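Local coordinates for protein proteasome chaperone 4 (Saccharomyces cerevisiae, PDB 2Z5B) that helps assemble the yeast 20S proteasome by promoting formation of its alpha-ring, acting as a heterodimer with its partner chaperone IRC25, at residues S58-Y63 with D94-M99; Y64-M69 with N82-P87; I39-V44 with E109-P114. One frame throughout, in Å; residues are numbered along the deposited sequence.

Contact 1 of 3, residues S58-Y63 with D94-M99; sequences SLSCYY and DRIRDM
Strand S58-Y63 and the first turns of the helix at D94-M99, whose residues C61 and R97 come closest by CA, approach to 8.3 Å between axes, and their directions differ by 48°. This is helix-on-sheet packing in an alpha/beta fold: helix 94-111 lies over one face of the mixed sheet. No hydrogen bond joins the two segments. The contact is carried by carbon and sulfur.

I96 makes the closest contacts. Its CG2 methyl reaches S60 CB at 3.7 Å and C61 CB at 3.9 Å, so one branch touches two neighbouring strand residues. CG2 is anti to the backbone N, with CG1 beside that N (chi1 -62°). From CG1, CD1 extends alongside S60, 4.0 Å from S60 CB. The hydroxyl of S60 is bonded to S121 OG on the neighbouring strand. I96 also touches W119 of that strand, so it packs against two strands of the sheet.

R97 meets the strand through its aliphatic part. Its CG stands at the edge of the Y63 ring, near the ring plane, 4.5 Å from Y63 CE2. Y63 also touches A100, R101 and A104 further along the helix. C61 SG lies at the same loose distance from R97 CA.

The charged end of R97 turns away from the strand, to D94 in its own helix and to D90 OD1 and T91 O in the loop before it. Salt links to two aspartates and a bond to a carbonyl probably limit how far the guanidinium can turn. D94 takes the end-on grip of R97 with a single oxygen: NH1 is 2.9 Å from OD1, above the carboxylate plane, while NH2 meets OD1 nearly along its C-O axis.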
loop_
_atom_site.group_PDB
_atom_site.type_symbol
_atom_site.label_atom_id
_atom_site.label_comp_id
_atom_site.label_asym_id
_atom_site.label_seq_id
_atom_site.Cartn_x
_atom_site.Cartn_y
_atom_site.Cartn_z
ATOM N N SER A 58 -6.711 3.785 -11.575
ATOM C CA SER A 58 -7.009 4.442 -10.311
ATOM C C SER A 58 -7.004 3.437 -9.181
ATOM O O SER A 58 -7.430 2.302 -9.365
ATOM C CB SER A 58 -8.392 5.100 -10.352
ATOM O OG SER A 58 -8.445 6.119 -11.325
ATOM N N LEU A 59 -6.533 3.859 -8.008
ATOM C CA LEU A 59 -6.695 3.053 -6.800
ATOM C C LEU A 59 -8.112 3.338 -6.299
ATOM O O LEU A 59 -8.361 4.395 -5.732
ATOM C CB LEU A 59 -5.646 3.420 -5.745
ATOM C CG LEU A 59 -5.487 2.456 -4.553
ATOM C CD1 LEU A 59 -4.283 2.787 -3.678
ATOM C CD2 LEU A 59 -6.723 2.403 -3.702
ATOM N N SER A 60 -9.042 2.423 -6.552
ATOM C CA SER A 60 -10.458 2.718 -6.310
ATOM C C SER A 60 -10.852 2.444 -4.876
ATOM O O SER A 60 -11.649 3.182 -4.287
ATOM C CB SER A 60 -11.354 1.931 -7.274
ATOM O OG SER A 60 -11.221 2.431 -8.586
ATOM N N CYS A 61 -10.283 1.389 -4.316
ATOM C CA CYS A 61 -10.583 1.000 -2.937
ATOM C C CYS A 61 -9.401 0.229 -2.358
ATOM O O CYS A 61 -8.766 -0.520 -3.085
ATOM C CB CYS A 61 -11.847 0.129 -2.925
ATOM S SG CYS A 61 -12.425 -0.331 -1.274
ATOM N N TYR A 62 -9.106 0.445 -1.068
ATOM C CA TYR A 62 -8.025 -0.238 -0.329
ATOM C C TYR A 62 -8.704 -0.820 0.886
ATOM O O TYR A 62 -9.227 -0.060 1.717
ATOM C CB TYR A 62 -6.966 0.768 0.142
ATOM C CG TYR A 62 -5.642 0.183 0.616
ATOM C CD1 TYR A 62 -5.137 -1.025 0.089
ATOM C CD2 TYR A 62 -4.865 0.859 1.553
ATOM C CE1 TYR A 62 -3.912 -1.527 0.514
ATOM C CE2 TYR A 62 -3.639 0.356 1.976
ATOM C CZ TYR A 62 -3.159 -0.825 1.439
ATOM O OH TYR A 62 -1.942 -1.341 1.866
ATOM N N TYR A 63 -8.740 -2.145 0.971
ATOM C CA TYR A 63 -9.502 -2.833 2.013
ATOM C C TYR A 63 -8.590 -3.695 2.862
ATOM O O TYR A 63 -7.720 -4.353 2.324
ATOM C CB TYR A 63 -10.572 -3.730 1.388
ATOM C CG TYR A 63 -11.838 -3.772 2.220
ATOM C CD1 TYR A 63 -11.968 -4.648 3.299
ATOM C CD2 TYR A 63 -12.894 -2.926 1.932
ATOM C CE1 TYR A 63 -13.143 -4.652 4.082
ATOM C CE2 TYR A 63 -14.064 -2.944 2.680
ATOM C CZ TYR A 63 -14.176 -3.800 3.754
ATOM O OH TYR A 63 -15.346 -3.792 4.489
ATOM N N ASP A 94 -20.628 0.825 -4.594
ATOM C CA ASP A 94 -20.859 -0.496 -3.963
ATOM C C ASP A 94 -20.251 -1.658 -4.746
ATOM O O ASP A 94 -19.832 -2.644 -4.154
ATOM C CB ASP A 94 -22.363 -0.808 -3.819
ATOM C CG ASP A 94 -23.112 0.187 -2.947
ATOM O OD1 ASP A 94 -22.493 1.081 -2.323
ATOM O OD2 ASP A 94 -24.360 0.057 -2.882
ATOM N N ARG A 95 -20.258 -1.556 -6.079
ATOM C CA ARG A 95 -19.766 -2.625 -6.964
ATOM C C ARG A 95 -18.262 -2.857 -6.773
ATOM O O ARG A 95 -17.795 -3.998 -6.767
ATOM C CB ARG A 95 -20.041 -2.278 -8.435
ATOM C CG ARG A 95 -21.540 -2.121 -8.792
ATOM C CD ARG A 95 -21.717 -1.557 -10.202
ATOM N NE ARG A 95 -21.295 -0.160 -10.270
ATOM C CZ ARG A 95 -21.357 0.610 -11.356
ATOM N NH1 ARG A 95 -21.830 0.136 -12.502
ATOM N NH2 ARG A 95 -20.935 1.864 -11.291
ATOM N N ILE A 96 -17.520 -1.763 -6.632
ATOM C CA ILE A 96 -16.088 -1.822 -6.299
ATOM C C ILE A 96 -15.881 -2.236 -4.839
ATOM O O ILE A 96 -15.120 -3.160 -4.582
ATOM C CB ILE A 96 -15.375 -0.486 -6.614
ATOM C CG1 ILE A 96 -15.478 -0.191 -8.119
ATOM C CG2 ILE A 96 -13.901 -0.538 -6.164
ATOM C CD1 ILE A 96 -15.128 1.230 -8.515
ATOM N N ARG A 97 -16.572 -1.572 -3.897
ATOM C CA ARG A 97 -16.457 -1.903 -2.459
ATOM C C ARG A 97 -16.738 -3.362 -2.124
ATOM O O ARG A 97 -15.990 -3.987 -1.334
ATOM C CB ARG A 97 -17.357 -1.007 -1.588
ATOM C CG ARG A 97 -16.853 -0.840 -0.142
ATOM C CD ARG A 97 -17.865 -0.127 0.762
ATOM N NE ARG A 97 -18.383 1.082 0.117
ATOM C CZ ARG A 97 -19.592 1.198 -0.422
ATOM N NH1 ARG A 97 -20.453 0.180 -0.403
ATOM N NH2 ARG A 97 -19.929 2.339 -0.996
ATOM N N ASP A 98 -17.824 -3.898 -2.694
ATOM C CA ASP A 98 -18.176 -5.325 -2.530
ATOM C C ASP A 98 -17.002 -6.211 -2.898
ATOM O O ASP A 98 -16.643 -7.122 -2.155
ATOM C CB ASP A 98 -19.397 -5.723 -3.383
ATOM C CG ASP A 98 -20.715 -5.233 -2.793
ATOM O OD1 ASP A 98 -20.699 -4.607 -1.694
ATOM O OD2 ASP A 98 -21.762 -5.455 -3.449
ATOM N N MET A 99 -16.404 -5.942 -4.057
ATOM C CA MET A 99 -15.314 -6.777 -4.550
ATOM C C MET A 99 -14.102 -6.753 -3.619
ATOM O O MET A 99 -13.562 -7.813 -3.291
ATOM C CB MET A 99 -14.888 -6.350 -5.956
ATOM C CG MET A 99 -13.655 -7.081 -6.462
ATOM S SD MET A 99 -13.895 -8.871 -6.507
ATOM C CE MET A 99 -14.889 -8.906 -7.980
#

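Contact 2 of 3, residues Y64-M69 with N82-P87; sequences YAIPLM and NVVGIP
Y64 and I86 bond to each other twice through their backbones. Y64 N gives to I86 O at 2.9 Å, and I86 N returns a bond to Y64 O. I66 and V84 form the second such pair. Beyond the strand, L68 N gives a short bond of 2.6 Å to N82 O, and the N-H points almost straight at the oxygen (169°).

Weaker CA-H...O contacts lie between these bonds. A65 CA meets V84 O at 3.3 Å, and V83 CA meets I66 O.

The result is a regular antiparallel pairing of strands 58-67 and 83-87. Hydrogen-bonded pairs alternate with the non-hydrogen-bonded pairs A65-G85 and P67-V83. Strand 83-87 is the outermost strand on this side of the chain's mixed sheet.

Apolar contacts fall on both faces. On the face of A65 and P67, V83 spreads its two methyls: CG1 reaches A65 CB at 3.7 Å, and CG2 lies against P67. V83 also touches T105, S108 and E109 of helix 94-111, which lies on this face. On the other face the I66 and V84 side chains stand next to each other with a shared direction. V84 CG1, between the backbone N and the carbonyl carbon (chi1 53°), stands near both I66 CG2 and L68 CD2, the latter at 3.6 Å.

Past the strand ends, L68 and N82 run alongside each other, with N82 ND2 3.4 Å from L68 CB. M69 lies roughly perpendicular to N82, and its bent chain brings CE to 3.7 Å from N82 CB.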
loop_
_atom_site.group_PDB
_atom_site.type_symbol
_atom_site.label_atom_id
_atom_site.label_comp_id
_atom_site.label_asym_id
_atom_site.label_seq_id
_atom_site.Cartn_x
_atom_site.Cartn_y
_atom_site.Cartn_z
ATOM N N TYR A 64 -8.817 -3.712 4.180
ATOM C CA TYR A 64 -8.030 -4.502 5.114
ATOM C C TYR A 64 -8.882 -5.538 5.841
ATOM O O TYR A 64 -9.988 -5.213 6.272
ATOM C CB TYR A 64 -7.411 -3.555 6.150
ATOM C CG TYR A 64 -6.602 -4.236 7.233
ATOM C CD1 TYR A 64 -5.403 -4.868 6.931
ATOM C CD2 TYR A 64 -7.017 -4.214 8.575
ATOM C CE1 TYR A 64 -4.645 -5.491 7.910
ATOM C CE2 TYR A 64 -6.247 -4.849 9.569
ATOM C CZ TYR A 64 -5.054 -5.459 9.217
ATOM O OH TYR A 64 -4.278 -6.099 10.159
ATOM N N ALA A 65 -8.363 -6.766 5.998
ATOM C CA ALA A 65 -8.980 -7.772 6.878
ATOM C C ALA A 65 -7.944 -8.580 7.651
ATOM O O ALA A 65 -6.802 -8.719 7.220
ATOM C CB ALA A 65 -9.890 -8.705 6.101
ATOM N N ILE A 66 -8.360 -9.118 8.795
ATOM C CA ILE A 66 -7.490 -9.877 9.670
ATOM C C ILE A 66 -8.375 -10.826 10.507
ATOM O O ILE A 66 -9.506 -10.461 10.854
ATOM C CB ILE A 66 -6.614 -8.902 10.565
ATOM C CG1 ILE A 66 -5.609 -9.674 11.443
ATOM C CG2 ILE A 66 -7.494 -7.950 11.391
ATOM C CD1 ILE A 66 -4.556 -8.802 12.127
ATOM N N PRO A 67 -7.889 -12.058 10.788
ATOM C CA PRO A 67 -8.640 -12.932 11.690
ATOM C C PRO A 67 -8.758 -12.262 13.057
ATOM O O PRO A 67 -7.772 -11.718 13.552
ATOM C CB PRO A 67 -7.772 -14.191 11.772
ATOM C CG PRO A 67 -6.890 -14.144 10.536
ATOM C CD PRO A 67 -6.644 -12.692 10.313
ATOM N N LEU A 68 -9.958 -12.270 13.640
ATOM C CA LEU A 68 -10.179 -11.611 14.936
ATOM C C LEU A 68 -9.550 -12.398 16.095
ATOM O O LEU A 68 -8.971 -11.804 17.000
ATOM C CB LEU A 68 -11.680 -11.368 15.183
ATOM C CG LEU A 68 -12.279 -10.411 16.245
ATOM C CD1 LEU A 68 -11.793 -10.655 17.679
ATOM C CD2 LEU A 68 -12.114 -8.935 15.903
ATOM N N MET A 69 -9.639 -13.726 16.052
ATOM C CA MET A 69 -9.259 -14.569 17.200
ATOM C C MET A 69 -7.969 -15.382 17.015
ATOM O O MET A 69 -7.042 -14.948 16.330
ATOM C CB MET A 69 -10.426 -15.488 17.599
ATOM C CG MET A 69 -11.649 -14.746 18.144
ATOM S SD MET A 69 -13.197 -15.673 18.002
ATOM C CE MET A 69 -13.053 -16.329 16.329
ATOM N N ASN A 82 -13.886 -16.031 12.694
ATOM C CA ASN A 82 -14.163 -14.601 12.604
ATOM C C ASN A 82 -12.990 -13.798 12.029
ATOM O O ASN A 82 -11.918 -13.727 12.630
ATOM C CB ASN A 82 -14.604 -14.005 13.948
ATOM C CG ASN A 82 -15.330 -12.669 13.782
ATOM O OD1 ASN A 82 -16.113 -12.492 12.852
ATOM N ND2 ASN A 82 -15.064 -11.728 14.679
ATOM N N VAL A 83 -13.214 -13.226 10.847
ATOM C CA VAL A 83 -12.319 -12.240 10.250
ATOM C C VAL A 83 -13.024 -10.879 10.308
ATOM O O VAL A 83 -14.201 -10.770 9.969
ATOM C CB VAL A 83 -11.925 -12.653 8.787
ATOM C CG1 VAL A 83 -11.538 -11.455 7.928
ATOM C CG2 VAL A 83 -10.794 -13.679 8.806
ATOM N N VAL A 84 -12.318 -9.855 10.776
ATOM C CA VAL A 84 -12.848 -8.491 10.803
ATOM C C VAL A 84 -12.193 -7.671 9.689
ATOM O O VAL A 84 -11.014 -7.826 9.418
ATOM C CB VAL A 84 -12.625 -7.821 12.197
ATOM C CG1 VAL A 84 -11.163 -7.901 12.630
ATOM C CG2 VAL A 84 -13.112 -6.383 12.216
ATOM N N GLY A 85 -12.963 -6.802 9.046
ATOM C CA GLY A 85 -12.430 -6.028 7.937
ATOM C C GLY A 85 -12.986 -4.630 7.878
ATOM O O GLY A 85 -14.083 -4.360 8.386
ATOM N N ILE A 86 -12.222 -3.741 7.260
ATOM C CA ILE A 86 -12.625 -2.359 7.085
ATOM C C ILE A 86 -11.985 -1.740 5.838
ATOM O O ILE A 86 -10.841 -2.072 5.494
ATOM C CB ILE A 86 -12.311 -1.509 8.370
ATOM C CG1 ILE A 86 -13.273 -0.321 8.492
ATOM C CG2 ILE A 86 -10.835 -1.065 8.436
ATOM C CD1 ILE A 86 -13.632 0.044 9.939
ATOM N N PRO A 87 -12.725 -0.840 5.158
ATOM C CA PRO A 87 -12.109 -0.043 4.105
ATOM C C PRO A 87 -11.071 0.921 4.667
ATOM O O PRO A 87 -11.352 1.686 5.604
ATOM C CB PRO A 87 -13.284 0.741 3.499
ATOM C CG PRO A 87 -14.390 0.666 4.480
ATOM C CD PRO A 87 -14.168 -0.552 5.320
#

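Contact 3 of 3, residues I39-V44 with E109-P114; sequences IPISLV and ERFNRP
I39 O is gripped by two nitrogens of R113. NE lies 2.8 Å from this oxygen, nearly on the line of the C=O bond. NH1 lies 2.9 Å from I39 O, in the carbonyl plane and on a lone pair. The oxygen sits at the edge of the guanidinium, close to its plane, so this is a side-on grip on a single acceptor. The third nitrogen, NH2, bonds to R35 O. Bonds to two carbonyls probably limit how far the flat group can rotate. Two carbonyl oxygens beside it would also help to offset its positive charge.

In R113, CG stands between the backbone N and the carbonyl carbon (chi1 63°), and a single bend at chi3 turns the guanidinium to I39 O. Its aliphatic part runs across I41, nearly square to it, with I41 CD1 3.5 Å from R113 CD. The same methyl reaches F111 CD2 at 4.1 Å, meeting the ring obliquely. F111 also packs on L145 and L149 of helix 134-149, so I41 and F111 join the strand to the helical layer.

P114 adds a backbone bond. I41 N gives to P114 O at 2.9 Å. P40 CA makes a CA-H...O contact to the same oxygen, and P40 CB packs against P114 CB at 4.1 Å. P40 O bonds to R43 of the partner chain YLR021W, so P40 is part of the heterodimer interface.

N112 has positive phi (53°) as the chain leaves helix 94-111 and turns toward strand 115-121. That strand lies parallel to 41-47 and next to it in the sheet. The contact thus marks the start of a parallel strand pair, at the helix-to-strand turn of an alpha/beta fold.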
loop_
_atom_site.group_PDB
_atom_site.type_symbol
_atom_site.label_atom_id
_atom_site.label_comp_id
_atom_site.label_asym_id
_atom_site.label_seq_id
_atom_site.Cartn_x
_atom_site.Cartn_y
_atom_site.Cartn_z
ATOM N N ILE A 39 2.743 -12.325 8.754
ATOM C CA ILE A 39 3.051 -11.542 7.564
ATOM C C ILE A 39 1.787 -11.407 6.705
ATOM O O ILE A 39 1.211 -12.415 6.308
ATOM C CB ILE A 39 4.219 -12.163 6.762
ATOM C CG1 ILE A 39 5.523 -12.073 7.575
ATOM C CG2 ILE A 39 4.364 -11.480 5.393
ATOM C CD1 ILE A 39 6.682 -12.881 7.010
ATOM N N PRO A 40 1.348 -10.162 6.448
ATOM C CA PRO A 40 0.138 -9.914 5.662
ATOM C C PRO A 40 0.305 -10.194 4.185
ATOM O O PRO A 40 1.399 -10.070 3.654
ATOM C CB PRO A 40 -0.113 -8.409 5.848
ATOM C CG PRO A 40 0.824 -7.972 6.928
ATOM C CD PRO A 40 1.958 -8.908 6.916
ATOM N N ILE A 41 -0.795 -10.554 3.525
ATOM C CA ILE A 41 -0.835 -10.582 2.064
ATOM C C ILE A 41 -1.305 -9.199 1.646
ATOM O O ILE A 41 -2.203 -8.629 2.270
ATOM C CB ILE A 41 -1.823 -11.657 1.548
ATOM C CG1 ILE A 41 -1.253 -13.057 1.768
ATOM C CG2 ILE A 41 -2.146 -11.479 0.065
ATOM C CD1 ILE A 41 -2.300 -14.139 1.690
ATOM N N SER A 42 -0.658 -8.632 0.628
ATOM C CA SER A 42 -1.178 -7.450 -0.056
ATOM C C SER A 42 -1.476 -7.847 -1.491
ATOM O O SER A 42 -0.634 -8.464 -2.154
ATOM C CB SER A 42 -0.147 -6.325 -0.078
ATOM O OG SER A 42 0.118 -5.856 1.225
ATOM N N LEU A 43 -2.660 -7.509 -1.970
ATOM C CA LEU A 43 -3.031 -7.819 -3.347
ATOM C C LEU A 43 -3.473 -6.563 -4.038
ATOM O O LEU A 43 -4.309 -5.815 -3.511
ATOM C CB LEU A 43 -4.132 -8.891 -3.409
ATOM C CG LEU A 43 -4.733 -9.177 -4.795
ATOM C CD1 LEU A 43 -3.691 -9.816 -5.699
ATOM C CD2 LEU A 43 -5.937 -10.081 -4.701
ATOM N N VAL A 44 -2.865 -6.289 -5.189
ATOM C CA VAL A 44 -3.392 -5.262 -6.094
ATOM C C VAL A 44 -3.983 -6.022 -7.286
ATOM O O VAL A 44 -3.306 -6.874 -7.893
ATOM C CB VAL A 44 -2.313 -4.256 -6.557
ATOM C CG1 VAL A 44 -2.933 -3.168 -7.439
ATOM C CG2 VAL A 44 -1.615 -3.629 -5.339
ATOM N N GLU A 109 -9.618 -15.194 5.541
ATOM C CA GLU A 109 -10.176 -16.474 5.994
ATOM C C GLU A 109 -9.401 -17.648 5.403
ATOM O O GLU A 109 -8.970 -18.552 6.127
ATOM C CB GLU A 109 -11.667 -16.577 5.639
ATOM C CG GLU A 109 -12.552 -15.735 6.526
ATOM C CD GLU A 109 -13.996 -15.647 6.057
ATOM O OE1 GLU A 109 -14.237 -15.085 4.961
ATOM O OE2 GLU A 109 -14.889 -16.114 6.813
ATOM N N ARG A 110 -9.201 -17.623 4.089
ATOM C CA ARG A 110 -8.598 -18.749 3.400
ATOM C C ARG A 110 -7.209 -19.066 3.937
ATOM O O ARG A 110 -6.845 -20.232 4.087
ATOM C CB ARG A 110 -8.574 -18.506 1.883
ATOM C CG ARG A 110 -8.070 -19.678 1.041
ATOM C CD ARG A 110 -8.792 -21.000 1.361
ATOM N NE ARG A 110 -8.281 -22.117 0.565
ATOM C CZ ARG A 110 -7.134 -22.756 0.791
ATOM N NH1 ARG A 110 -6.342 -22.394 1.792
ATOM N NH2 ARG A 110 -6.769 -23.761 0.001
ATOM N N PHE A 111 -6.443 -18.030 4.257
ATOM C CA PHE A 111 -5.040 -18.234 4.574
ATOM C C PHE A 111 -4.670 -17.902 6.004
ATOM O O PHE A 111 -3.510 -18.027 6.385
ATOM C CB PHE A 111 -4.162 -17.501 3.555
ATOM C CG PHE A 111 -4.395 -17.963 2.149
ATOM C CD1 PHE A 111 -3.945 -19.224 1.730
ATOM C CD2 PHE A 111 -5.091 -17.166 1.251
ATOM C CE1 PHE A 111 -4.177 -19.663 0.441
ATOM C CE2 PHE A 111 -5.327 -17.598 -0.038
ATOM C CZ PHE A 111 -4.865 -18.846 -0.449
ATOM N N ASN A 112 -5.675 -17.506 6.783
ATOM C CA ASN A 112 -5.530 -17.213 8.201
ATOM C C ASN A 112 -4.413 -16.201 8.470
ATOM O O ASN A 112 -3.550 -16.418 9.320
ATOM C CB ASN A 112 -5.353 -18.515 9.004
ATOM C CG ASN A 112 -5.451 -18.308 10.519
ATOM O OD1 ASN A 112 -4.975 -19.137 11.296
ATOM N ND2 ASN A 112 -6.066 -17.216 10.935
ATOM N N ARG A 113 -4.443 -15.096 7.725
ATOM C CA ARG A 113 -3.476 -14.014 7.905
ATOM C C ARG A 113 -4.093 -12.672 7.521
ATOM O O ARG A 113 -5.116 -12.646 6.842
ATOM C CB ARG A 113 -2.233 -14.281 7.058
ATOM C CG ARG A 113 -2.476 -14.312 5.563
ATOM C CD ARG A 113 -1.366 -15.069 4.882
ATOM N NE ARG A 113 -0.107 -14.759 5.528
ATOM C CZ ARG A 113 0.727 -15.663 6.031
ATOM N NH1 ARG A 113 1.838 -15.253 6.617
ATOM N NH2 ARG A 113 0.472 -16.956 5.922
ATOM N N PRO A 114 -3.471 -11.555 7.946
ATOM C CA PRO A 114 -4.052 -10.283 7.541
ATOM C C PRO A 114 -3.882 -10.115 6.021
ATOM O O PRO A 114 -3.003 -10.761 5.428
ATOM C CB PRO A 114 -3.235 -9.242 8.315
ATOM C CG PRO A 114 -2.405 -10.031 9.329
ATOM C CD PRO A 114 -2.242 -11.387 8.746
#

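The three contacts all involve the same mixed sheet, and helix 94-111 takes part in contacts 1 and 3. Contacts 1 and 2 divide strand 58-67 between them, and are about 16 Å apart between centres. They touch through the Y63 ring, whose CE1 is 3.4 Å from I86 N. Contacts 1 and 3 lie on opposite sides of the chain's centre, about 17 Å between centres, one near the start of the shared helix and the other at its end. Contacts 2 and 3 are closer, about 10 Å between centres. There I66 CD1 packs on P114 CG at 3.7 Å. Along the chain, contact 2 lies inside the loop closed by contact 1, which lies inside the loop closed by contact 3.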